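Local coordinates for protein ACDH-11, isoform b (Caenorhabditis elegans, PDB 4Y9J) that belongs to the acyl-CoA dehydrogenase family of flavoproteins and holds flavin-adenine dinucleotide together with the ligand UCC, at residues Leu274-Ala286 with Thr434-Glu446. Numbering follows the deposited sequence.
With UCC (S-{(3S,5R,9R)-1-[(2R,3S,4R,5R)-5-(6-amino-9H-purin-9-yl)-4-hydroxy-3-(phosphonooxy)tetrahydrofuran-2-yl]-3,5,9-trihydroxy-8,8-dimethyl-3,5-dioxido-10,14-dioxo-2,4,6-trioxa-11,15-diaza-3lambda~5~,5lambda~5~-diphosphaheptadecan-17-yl} undecanethioate), chain F.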
ATOM      1  N   LEU B 274     -13.861   7.840  -1.188  1.00 25.17           N
ATOM      2  CA  LEU B 274     -14.431   6.546  -1.034  1.00 26.65           C
ATOM      3  C   LEU B 274     -14.468   6.187   0.453  1.00 29.25           C
ATOM      4  O   LEU B 274     -13.505   6.550   1.188  1.00 28.06           O
ATOM      5  CB  LEU B 274     -13.720   5.453  -1.802  1.00 28.44           C
ATOM      6  CG  LEU B 274     -13.701   5.674  -3.313  1.00 30.04           C
ATOM      7  CD1 LEU B 274     -12.926   4.519  -3.969  1.00 32.18           C
ATOM      8  CD2 LEU B 274     -15.076   5.891  -3.878  1.00 32.99           C
ATOM      9  N   LYS B 275     -15.539   5.524   0.881  1.00 25.71           N
ATOM     10  CA  LYS B 275     -15.571   4.994   2.247  1.00 27.51           C
ATOM     11  C   LYS B 275     -14.524   3.900   2.452  1.00 27.42           C
ATOM     12  O   LYS B 275     -14.156   3.120   1.553  1.00 26.16           O
ATOM     13  CB  LYS B 275     -16.945   4.417   2.588  1.00 26.60           C
ATOM     14  CG  LYS B 275     -18.124   5.362   2.486  1.00 26.85           C
ATOM     15  CD  LYS B 275     -18.013   6.516   3.496  1.00 27.00           C
ATOM     16  CE  LYS B 275     -19.317   7.245   3.451  1.00 27.13           C
ATOM     17  NZ  LYS B 275     -19.376   8.366   4.398  1.00 27.03           N
ATOM     18  N   ASN B 276     -14.008   3.839   3.684  1.00 25.72           N
ATOM     19  CA  ASN B 276     -13.150   2.754   4.152  1.00 25.80           C
ATOM     20  C   ASN B 276     -13.931   1.814   5.056  1.00 27.84           C
ATOM     21  O   ASN B 276     -14.232   2.160   6.198  1.00 25.97           O
ATOM     22  CB  ASN B 276     -11.958   3.405   4.884  1.00 28.82           C
ATOM     23  CG  ASN B 276     -10.999   2.385   5.473  1.00 32.83           C
ATOM     24  OD1 ASN B 276     -11.099   1.172   5.304  1.00 30.64           O
ATOM     25  ND2 ASN B 276     -10.071   2.915   6.262  1.00 34.07           N
ATOM     26  N   LYS B 277     -14.348   0.659   4.512  1.00 24.91           N
ATOM     27  CA  LYS B 277     -15.485  -0.098   5.056  1.00 23.80           C
ATOM     28  C   LYS B 277     -15.027  -1.395   5.662  1.00 23.41           C
ATOM     29  O   LYS B 277     -14.035  -2.014   5.184  1.00 24.66           O
ATOM     30  CB  LYS B 277     -16.496  -0.402   3.965  1.00 23.28           C
ATOM     31  CG  LYS B 277     -17.030   0.862   3.289  1.00 22.80           C
ATOM     32  CD  LYS B 277     -18.111   0.602   2.258  1.00 23.15           C
ATOM     33  CE  LYS B 277     -17.432   0.234   0.925  1.00 25.13           C
ATOM     34  NZ  LYS B 277     -18.424  -0.252  -0.077  1.00 25.88           N
ATOM     35  N   LEU B 278     -15.719  -1.826   6.699  1.00 23.56           N
ATOM     36  CA  LEU B 278     -15.468  -3.159   7.273  1.00 23.75           C
ATOM     37  C   LEU B 278     -15.477  -4.284   6.256  1.00 23.83           C
ATOM     38  O   LEU B 278     -14.567  -5.176   6.214  1.00 23.79           O
ATOM     39  CB  LEU B 278     -16.488  -3.480   8.405  1.00 25.76           C
ATOM     40  CG  LEU B 278     -16.514  -4.904   8.967  1.00 25.31           C
ATOM     41  CD1 LEU B 278     -15.139  -5.346   9.497  1.00 26.18           C
ATOM     42  CD2 LEU B 278     -17.612  -5.008  10.042  1.00 27.91           C
ATOM     43  N   GLY B 279     -16.572  -4.280   5.497  1.00 22.38           N
ATOM     44  CA  GLY B 279     -16.748  -5.177   4.385  1.00 22.39           C
ATOM     45  C   GLY B 279     -17.368  -4.481   3.223  1.00 22.94           C
ATOM     46  O   GLY B 279     -17.426  -3.254   3.200  1.00 25.41           O
ATOM     47  N   THR B 280     -17.871  -5.258   2.236  1.00 24.24           N
ATOM     48  CA  THR B 280     -18.219  -4.697   0.943  1.00 25.41           C
ATOM     49  C   THR B 280     -17.079  -3.896   0.299  1.00 24.43           C
ATOM     50  O   THR B 280     -17.300  -2.956  -0.507  1.00 25.44           O
ATOM     51  CB  THR B 280     -19.570  -3.884   0.931  1.00 23.93           C
ATOM     52  OG1 THR B 280     -19.398  -2.604   1.536  1.00 24.44           O
ATOM     53  CG2 THR B 280     -20.754  -4.638   1.701  1.00 24.94           C
ATOM     54  N   LYS B 281     -15.847  -4.251   0.635  1.00 24.71           N
ATOM     55  CA  LYS B 281     -14.698  -3.516   0.161  1.00 24.88           C
ATOM     56  C   LYS B 281     -14.570  -3.540  -1.406  1.00 25.38           C
ATOM     57  O   LYS B 281     -13.936  -2.664  -1.968  1.00 25.76           O
ATOM     58  CB  LYS B 281     -13.363  -4.078   0.802  1.00 26.16           C
ATOM     59  CG  LYS B 281     -13.242  -3.860   2.298  1.00 26.43           C
ATOM     60  CD  LYS B 281     -11.828  -4.290   2.811  1.00 30.09           C
ATOM     61  CE  LYS B 281     -11.580  -3.928   4.268  1.00 31.51           C
ATOM     62  NZ  LYS B 281     -11.483  -2.462   4.373  1.00 32.03           N
ATOM     63  N   GLN B 282     -15.150  -4.537  -2.025  1.00 24.63           N
ATOM     64  CA  GLN B 282     -15.216  -4.681  -3.458  1.00 25.48           C
ATOM     65  C   GLN B 282     -15.977  -3.542  -4.112  1.00 26.39           C
ATOM     66  O   GLN B 282     -15.680  -3.160  -5.262  1.00 25.70           O
ATOM     67  CB  GLN B 282     -15.900  -6.010  -3.889  1.00 25.50           C
ATOM     68  CG  GLN B 282     -15.521  -7.276  -3.114  1.00 27.40           C
ATOM     69  CD  GLN B 282     -16.364  -7.487  -1.852  1.00 26.99           C
ATOM     70  OE1 GLN B 282     -16.900  -6.563  -1.252  1.00 26.26           O
ATOM     71  NE2 GLN B 282     -16.462  -8.697  -1.470  1.00 27.42           N
ATOM     72  N   LEU B 283     -16.987  -3.065  -3.398  1.00 24.62           N
ATOM     73  CA  LEU B 283     -17.976  -2.105  -3.898  1.00 25.59           C
ATOM     74  C   LEU B 283     -17.496  -0.651  -3.756  1.00 26.04           C
ATOM     75  O   LEU B 283     -17.125  -0.240  -2.659  1.00 25.67           O
ATOM     76  CB  LEU B 283     -19.258  -2.342  -3.080  1.00 24.98           C
ATOM     77  CG  LEU B 283     -20.358  -1.334  -3.211  1.00 25.83           C
ATOM     78  CD1 LEU B 283     -21.059  -1.524  -4.533  1.00 28.46           C
ATOM     79  CD2 LEU B 283     -21.382  -1.612  -2.111  1.00 26.07           C
ATOM     80  N   PRO B 284     -17.572   0.165  -4.818  1.00 26.35           N
ATOM     81  CA  PRO B 284     -17.147   1.537  -4.551  1.00 27.44           C
ATOM     82  C   PRO B 284     -18.269   2.334  -3.907  1.00 28.81           C
ATOM     83  O   PRO B 284     -19.340   2.445  -4.511  1.00 29.32           O
ATOM     84  CB  PRO B 284     -16.860   2.084  -5.920  1.00 28.86           C
ATOM     85  CG  PRO B 284     -17.504   1.139  -6.861  1.00 28.88           C
ATOM     86  CD  PRO B 284     -17.650  -0.150  -6.238  1.00 27.57           C
ATOM     87  N   THR B 285     -18.083   2.772  -2.703  1.00 25.15           N
ATOM     88  CA  THR B 285     -19.094   3.593  -2.024  1.00 25.82           C
ATOM     89  C   THR B 285     -18.452   4.927  -1.760  1.00 25.20           C
ATOM     90  O   THR B 285     -17.420   5.031  -1.090  1.00 26.19           O
ATOM     91  CB  THR B 285     -19.596   2.916  -0.718  1.00 27.77           C
ATOM     92  OG1 THR B 285     -20.161   1.619  -0.982  1.00 28.80           O
ATOM     93  CG2 THR B 285     -20.557   3.806   0.047  1.00 27.48           C
ATOM     94  N   ALA B 286     -19.069   5.994  -2.259  1.00 27.38           N
ATOM     95  CA  ALA B 286     -18.523   7.340  -2.154  1.00 26.87           C
ATOM     96  C   ALA B 286     -19.374   8.272  -1.370  1.00 27.69           C
ATOM     97  O   ALA B 286     -20.586   8.036  -1.137  1.00 28.26           O
ATOM     98  CB  ALA B 286     -18.356   7.906  -3.588  1.00 30.48           C
ATOM     99  N   THR B 434     -14.075 -12.844   4.626  1.00 25.08           N
ATOM    100  CA  THR B 434     -14.892 -12.000   3.779  1.00 25.51           C
ATOM    101  C   THR B 434     -16.407 -12.237   3.997  1.00 26.38           C
ATOM    102  O   THR B 434     -17.173 -11.303   3.979  1.00 26.22           O
ATOM    103  CB  THR B 434     -14.572 -12.228   2.306  1.00 28.70           C
ATOM    104  OG1 THR B 434     -13.171 -11.974   2.084  1.00 28.20           O
ATOM    105  CG2 THR B 434     -15.391 -11.337   1.469  1.00 30.21           C
ATOM    106  N   LEU B 435     -16.785 -13.496   4.127  1.00 25.68           N
ATOM    107  CA  LEU B 435     -18.165 -13.869   4.338  1.00 27.56           C
ATOM    108  C   LEU B 435     -18.699 -13.207   5.579  1.00 28.70           C
ATOM    109  O   LEU B 435     -19.850 -12.714   5.562  1.00 26.84           O
ATOM    110  CB  LEU B 435     -18.342 -15.390   4.445  1.00 26.53           C
ATOM    111  CG  LEU B 435     -17.930 -16.161   3.183  1.00 27.20           C
ATOM    112  CD1 LEU B 435     -17.916 -17.624   3.533  1.00 29.80           C
ATOM    113  CD2 LEU B 435     -18.918 -15.858   2.062  1.00 33.14           C
ATOM    114  N   LEU B 436     -17.912 -13.137   6.654  1.00 26.10           N
ATOM    115  CA  LEU B 436     -18.386 -12.514   7.900  1.00 25.21           C
ATOM    116  C   LEU B 436     -18.469 -10.971   7.770  1.00 25.79           C
ATOM    117  O   LEU B 436     -19.491 -10.340   8.135  1.00 25.05           O
ATOM    118  CB  LEU B 436     -17.459 -12.837   9.058  1.00 26.35           C
ATOM    119  CG  LEU B 436     -17.820 -12.271  10.401  1.00 28.86           C
ATOM    120  CD1 LEU B 436     -19.084 -12.871  10.965  1.00 28.71           C
ATOM    121  CD2 LEU B 436     -16.673 -12.485  11.350  1.00 32.54           C
ATOM    122  N   ARG B 437     -17.393 -10.360   7.248  1.00 24.06           N
ATOM    123  CA  ARG B 437     -17.308  -8.906   7.106  1.00 23.76           C
ATOM    124  C   ARG B 437     -18.483  -8.389   6.202  1.00 23.02           C
ATOM    125  O   ARG B 437     -19.127  -7.369   6.502  1.00 25.13           O
ATOM    126  CB  ARG B 437     -15.929  -8.517   6.576  1.00 24.81           C
ATOM    127  CG  ARG B 437     -14.801  -8.804   7.616  1.00 24.95           C
ATOM    128  CD  ARG B 437     -13.525  -8.143   7.189  1.00 26.27           C
ATOM    129  NE  ARG B 437     -12.927  -8.795   6.061  1.00 23.89           N
ATOM    130  CZ  ARG B 437     -13.041  -8.459   4.800  1.00 26.00           C
ATOM    131  NH1 ARG B 437     -13.709  -7.377   4.421  1.00 24.32           N
ATOM    132  NH2 ARG B 437     -12.374  -9.185   3.905  1.00 27.01           N
ATOM    133  N   ASP B 438     -18.695  -9.072   5.098  1.00 23.92           N
ATOM    134  CA  ASP B 438     -19.767  -8.792   4.159  1.00 26.23           C
ATOM    135  C   ASP B 438     -21.193  -9.048   4.720  1.00 26.52           C
ATOM    136  O   ASP B 438     -22.077  -8.207   4.579  1.00 28.33           O
ATOM    137  CB  ASP B 438     -19.530  -9.487   2.808  1.00 25.05           C
ATOM    138  CG  ASP B 438     -18.254  -8.920   2.024  1.00 28.48           C
ATOM    139  OD1 ASP B 438     -17.509  -7.989   2.510  1.00 28.69           O
ATOM    140  OD2 ASP B 438     -17.986  -9.400   0.850  1.00 27.90           O
ATOM    141  N   ALA B 439     -21.377 -10.173   5.408  1.00 25.66           N
ATOM    142  CA  ALA B 439     -22.656 -10.495   6.035  1.00 28.91           C
ATOM    143  C   ALA B 439     -23.062  -9.405   7.048  1.00 26.99           C
ATOM    144  O   ALA B 439     -24.242  -9.146   7.225  1.00 26.82           O
ATOM    145  CB  ALA B 439     -22.572 -11.851   6.750  1.00 30.84           C
ATOM    146  N   GLN B 440     -22.085  -8.751   7.686  1.00 24.45           N
ATOM    147  CA  GLN B 440     -22.336  -7.676   8.626  1.00 25.59           C
ATOM    148  C   GLN B 440     -22.966  -6.422   7.996  1.00 24.54           C
ATOM    149  O   GLN B 440     -23.553  -5.612   8.703  1.00 27.06           O
ATOM    150  CB  GLN B 440     -21.064  -7.380   9.448  1.00 23.78           C
ATOM    151  CG  GLN B 440     -21.114  -6.213  10.398  1.00 23.42           C
ATOM    152  CD  GLN B 440     -22.112  -6.453  11.545  1.00 25.98           C
ATOM    153  OE1 GLN B 440     -23.309  -6.032  11.452  1.00 28.70           O
ATOM    154  NE2 GLN B 440     -21.704  -7.164  12.516  1.00 22.25           N
ATOM    155  N   VAL B 441     -22.839  -6.226   6.678  1.00 25.89           N
ATOM    156  CA  VAL B 441     -23.577  -5.121   6.074  1.00 25.35           C
ATOM    157  C   VAL B 441     -25.142  -5.315   6.136  1.00 26.00           C
ATOM    158  O   VAL B 441     -25.911  -4.353   6.185  1.00 25.04           O
ATOM    159  CB  VAL B 441     -23.145  -4.852   4.624  1.00 25.14           C
ATOM    160  CG1 VAL B 441     -23.833  -5.748   3.627  1.00 25.73           C
ATOM    161  CG2 VAL B 441     -23.390  -3.367   4.327  1.00 26.93           C
ATOM    162  N   THR B 442     -25.528  -6.575   6.108  1.00 24.88           N
ATOM    163  CA  THR B 442     -26.933  -6.942   5.820  1.00 26.80           C
ATOM    164  C   THR B 442     -27.956  -6.501   6.909  1.00 30.89           C
ATOM    165  O   THR B 442     -29.051  -6.155   6.535  1.00 29.73           O
ATOM    166  CB  THR B 442     -27.132  -8.396   5.379  1.00 26.75           C
ATOM    167  OG1 THR B 442     -26.878  -9.346   6.429  1.00 28.11           O
ATOM    168  CG2 THR B 442     -26.296  -8.752   4.203  1.00 26.19           C
ATOM    169  N   PRO B 443     -27.599  -6.488   8.200  1.00 26.14           N
ATOM    170  CA  PRO B 443     -28.559  -5.895   9.158  1.00 28.37           C
ATOM    171  C   PRO B 443     -28.525  -4.406   9.262  1.00 26.94           C
ATOM    172  O   PRO B 443     -29.349  -3.864  10.040  1.00 29.83           O
ATOM    173  CB  PRO B 443     -28.125  -6.523  10.507  1.00 28.32           C
ATOM    174  CG  PRO B 443     -26.635  -6.668  10.297  1.00 27.70           C
ATOM    175  CD  PRO B 443     -26.513  -7.205   8.928  1.00 27.75           C
ATOM    176  N   ILE B 444     -27.651  -3.726   8.489  1.00 28.14           N
ATOM    177  CA  ILE B 444     -27.435  -2.276   8.641  1.00 28.07           C
ATOM    178  C   ILE B 444     -28.083  -1.474   7.512  1.00 28.24           C
ATOM    179  O   ILE B 444     -28.946  -0.571   7.747  1.00 30.69           O
ATOM    180  CB  ILE B 444     -25.954  -1.944   8.819  1.00 29.24           C
ATOM    181  CG1 ILE B 444     -25.429  -2.568  10.132  1.00 29.36           C
ATOM    182  CG2 ILE B 444     -25.754  -0.427   8.872  1.00 31.15           C
ATOM    183  CD1 ILE B 444     -23.909  -2.451  10.307  1.00 29.74           C
ATOM    184  N   TRP B 445     -27.706  -1.786   6.298  1.00 28.50           N
ATOM    185  CA  TRP B 445     -28.219  -1.007   5.194  1.00 29.54           C
ATOM    186  C   TRP B 445     -29.595  -1.443   4.737  1.00 30.66           C
ATOM    187  O   TRP B 445     -30.052  -2.503   5.102  1.00 31.05           O
ATOM    188  CB  TRP B 445     -27.211  -0.951   4.037  1.00 27.50           C
ATOM    189  CG  TRP B 445     -26.897  -2.199   3.249  1.00 28.03           C
ATOM    190  CD1 TRP B 445     -27.516  -3.441   3.280  1.00 26.41           C
ATOM    191  CD2 TRP B 445     -25.906  -2.273   2.238  1.00 27.72           C
ATOM    192  NE1 TRP B 445     -26.906  -4.265   2.426  1.00 29.89           N
ATOM    193  CE2 TRP B 445     -25.947  -3.570   1.719  1.00 28.23           C
ATOM    194  CE3 TRP B 445     -24.977  -1.327   1.705  1.00 28.51           C
ATOM    195  CZ2 TRP B 445     -25.069  -3.990   0.685  1.00 28.47           C
ATOM    196  CZ3 TRP B 445     -24.125  -1.737   0.690  1.00 28.80           C
ATOM    197  CH2 TRP B 445     -24.144  -3.076   0.230  1.00 29.66           C
ATOM    198  N   GLU B 446     -30.243  -0.550   3.981  1.00 30.76           N
ATOM    199  CA  GLU B 446     -31.642  -0.680   3.592  1.00 30.70           C
ATOM    200  C   GLU B 446     -32.529  -0.878   4.836  1.00 33.04           C
ATOM    201  O   GLU B 446     -33.577  -1.502   4.742  1.00 32.67           O
ATOM    202  CB  GLU B 446     -31.866  -1.832   2.609  1.00 32.98           C
ATOM    203  CG  GLU B 446     -31.103  -1.643   1.270  1.00 37.96           C
ATOM    204  CD  GLU B 446     -31.620  -0.505   0.339  1.00 41.77           C
ATOM    205  OE1 GLU B 446     -32.600   0.211   0.640  1.00 40.25           O
ATOM    206  OE2 GLU B 446     -30.996  -0.338  -0.748  1.00 42.22           O
TER
HETATM  207  OA1 UCC F 702     -28.783   1.503   2.202  1.00 45.76           O
HETATM  208  CA1 UCC F 702     -28.956   1.764   0.949  1.00 48.78           C
HETATM  209  CA2 UCC F 702     -28.264   1.134  -0.265  1.00 47.78           C
HETATM  210  CA3 UCC F 702     -27.529  -0.161  -0.111  1.00 52.51           C
HETATM  211  CA4 UCC F 702     -27.782  -1.123  -1.320  1.00 53.68           C
HETATM  212  CA5 UCC F 702     -28.606  -2.329  -0.848  1.00 50.35           C
HETATM  213  CA6 UCC F 702     -28.094  -3.601  -1.429  1.00 48.77           C
HETATM  214  CA7 UCC F 702     -28.906  -4.799  -0.965  1.00 47.43           C
HETATM  215  CA8 UCC F 702     -28.274  -5.801  -1.845  1.00 49.55           C
HETATM  216  CA9 UCC F 702     -27.854  -7.069  -1.330  1.00 52.31           C
HETATM  217  C10 UCC F 702     -26.407  -7.278  -1.357  1.00 54.84           C
HETATM  218  C11 UCC F 702     -26.094  -7.417   0.125  1.00 57.20           C
HETATM  219  S   UCC F 702     -29.983   2.933   0.334  1.00 46.45           S
HETATM  220  CP1 UCC F 702     -30.799   3.794   1.731  1.00 49.37           C
HETATM  221  CP2 UCC F 702     -31.661   2.929   2.599  1.00 48.53           C
HETATM  222  NP1 UCC F 702     -32.508   3.717   3.518  1.00 48.66           N
HETATM  223  CP3 UCC F 702     -33.515   3.081   4.120  1.00 47.18           C
HETATM  224  OP1 UCC F 702     -33.708   1.867   4.055  1.00 43.37           O
HETATM  225  CP4 UCC F 702     -34.511   3.942   4.869  1.00 47.30           C
HETATM  226  CP5 UCC F 702     -34.685   3.390   6.292  1.00 47.06           C
HETATM  227  NP2 UCC F 702     -35.790   4.176   6.825  1.00 47.68           N
HETATM  228  CP6 UCC F 702     -37.078   3.904   6.619  1.00 48.76           C
HETATM  229  OP2 UCC F 702     -37.472   2.897   6.049  1.00 50.21           O
HETATM  230  CP8 UCC F 702     -38.040   4.884   7.261  1.00 48.73           C
HETATM  231  OP3 UCC F 702     -39.104   4.131   7.919  1.00 47.48           O
HETATM  232  CPB UCC F 702     -38.814   5.780   6.324  1.00 52.98           C
HETATM  233  CP7 UCC F 702     -39.421   5.182   5.046  1.00 51.17           C
HETATM  234  CP9 UCC F 702     -37.615   6.456   5.526  1.00 49.45           C
HETATM  235  CPA UCC F 702     -39.292   7.106   6.958  1.00 52.75           C
HETATM  236  O7  UCC F 702     -39.963   7.909   5.954  1.00 54.11           O
HETATM  237  P2  UCC F 702     -41.002   9.067   6.408  1.00 53.12           P
HETATM  238  O21 UCC F 702     -41.522   9.807   5.186  1.00 56.52           O
HETATM  239  O22 UCC F 702     -40.373   9.751   7.630  1.00 49.94           O
HETATM  240  O6  UCC F 702     -42.167   8.131   7.053  1.00 52.88           O
HETATM  241  P1  UCC F 702     -43.683   7.965   6.594  1.00 58.34           P
HETATM  242  O11 UCC F 702     -44.465   9.269   6.644  1.00 58.05           O
HETATM  243  O12 UCC F 702     -44.143   6.800   7.418  1.00 54.95           O
HETATM  244  O5' UCC F 702     -43.451   7.482   5.014  1.00 57.41           O
HETATM  245  C5' UCC F 702     -43.972   8.284   3.926  1.00 58.17           C
HETATM  246  C4' UCC F 702     -44.844   7.448   2.970  1.00 58.34           C
HETATM  247  C3' UCC F 702     -46.049   6.851   3.691  1.00 58.54           C
HETATM  248  O3' UCC F 702     -47.055   6.782   2.712  1.00 61.18           O
HETATM  249  P3  UCC F 702     -48.389   7.621   2.809  1.00 65.39           P
HETATM  250  O33 UCC F 702     -49.066   7.290   1.498  1.00 61.86           O
HETATM  251  O32 UCC F 702     -47.934   9.061   2.764  1.00 64.77           O
HETATM  252  O31 UCC F 702     -49.057   7.118   4.114  1.00 65.76           O
HETATM  253  C2' UCC F 702     -45.646   5.438   4.089  1.00 56.60           C
HETATM  254  O2' UCC F 702     -46.701   4.478   4.083  1.00 55.96           O
HETATM  255  O4' UCC F 702     -44.083   6.330   2.467  1.00 55.50           O
HETATM  256  C1' UCC F 702     -44.722   5.136   2.901  1.00 57.70           C
HETATM  257  N9  UCC F 702     -43.728   4.076   3.121  1.00 55.89           N
HETATM  258  C4  UCC F 702     -43.830   2.885   2.540  1.00 54.64           C
HETATM  259  N3  UCC F 702     -44.667   2.317   1.639  1.00 52.38           N
HETATM  260  C8  UCC F 702     -42.663   4.124   3.955  1.00 55.36           C
HETATM  261  N7  UCC F 702     -42.014   2.946   3.891  1.00 55.90           N
HETATM  262  C5  UCC F 702     -42.673   2.139   3.029  1.00 53.88           C
HETATM  263  C6  UCC F 702     -42.483   0.775   2.465  1.00 55.36           C
HETATM  264  N6  UCC F 702     -41.426   0.031   2.878  1.00 55.29           N
HETATM  265  N1  UCC F 702     -43.436   0.297   1.602  1.00 54.55           N
HETATM  266  C2  UCC F 702     -44.483   1.054   1.215  1.00 53.38           C
HETATM  267  O   HOH W   1     -15.068  -6.901   1.833  1.00 25.08           O
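Asp438, on helix 432-439, grips the 274-286 loop with both carboxylate oxygens. Its CG stands anti to the carbonyl carbon (chi1 -66°), which turns the carboxylate to the loop. OD2 takes the NE2 hydrogen of Gln282 at 2.9 Å through the syn lone pair, almost straight at 178° and in the amide plane. OD1 accepts from the backbone N of Thr280 at 2.8 Å, met from above the carboxylate plane. An acid suits this place because two acceptors can hold two points of one beta turn, Thr280 to Leu283. Water 1 adds a third link, donating to Asp438 OD1 while accepting from Lys281 N and Arg437 NH1.

From the preceding residue on the helix, Arg437 NH1 gives a 3.0 Å hydrogen bond to Leu278 O, on a lone pair in the carbonyl plane. Salt bridges to Glu428 and Glu73 engage its NE and NH2, fixing the guanidinium's rotation. Gly279, lacking a side chain, brings its CA within 3.5 Å of Asp438 OD1. Within the loop a lysine suits position 277: four oxygens, Thr280 O, Leu283 O, Thr280 OG1 and Thr285 OG1, grip its ammonium.

The surrounding packing is apolar. Leu278 CD2 meets Gln440 CG at 3.7 Å, and Thr280 CG2 rests 3.8 Å from CB, the branch point of Val441. Val441 CG2 covers one face of Trp445, UCC CA3 the opposite face, and Leu283 CD2 touches the ring edge.

Trp445 also lies close to flavin-adenine dinucleotide, and Glu446 N donates to UCC OA1 (3.1 Å). The buried carboxylate, probably stabilised as an anion by its donors, thus ties the middle-domain loop to the C-terminal domain beside both ligands.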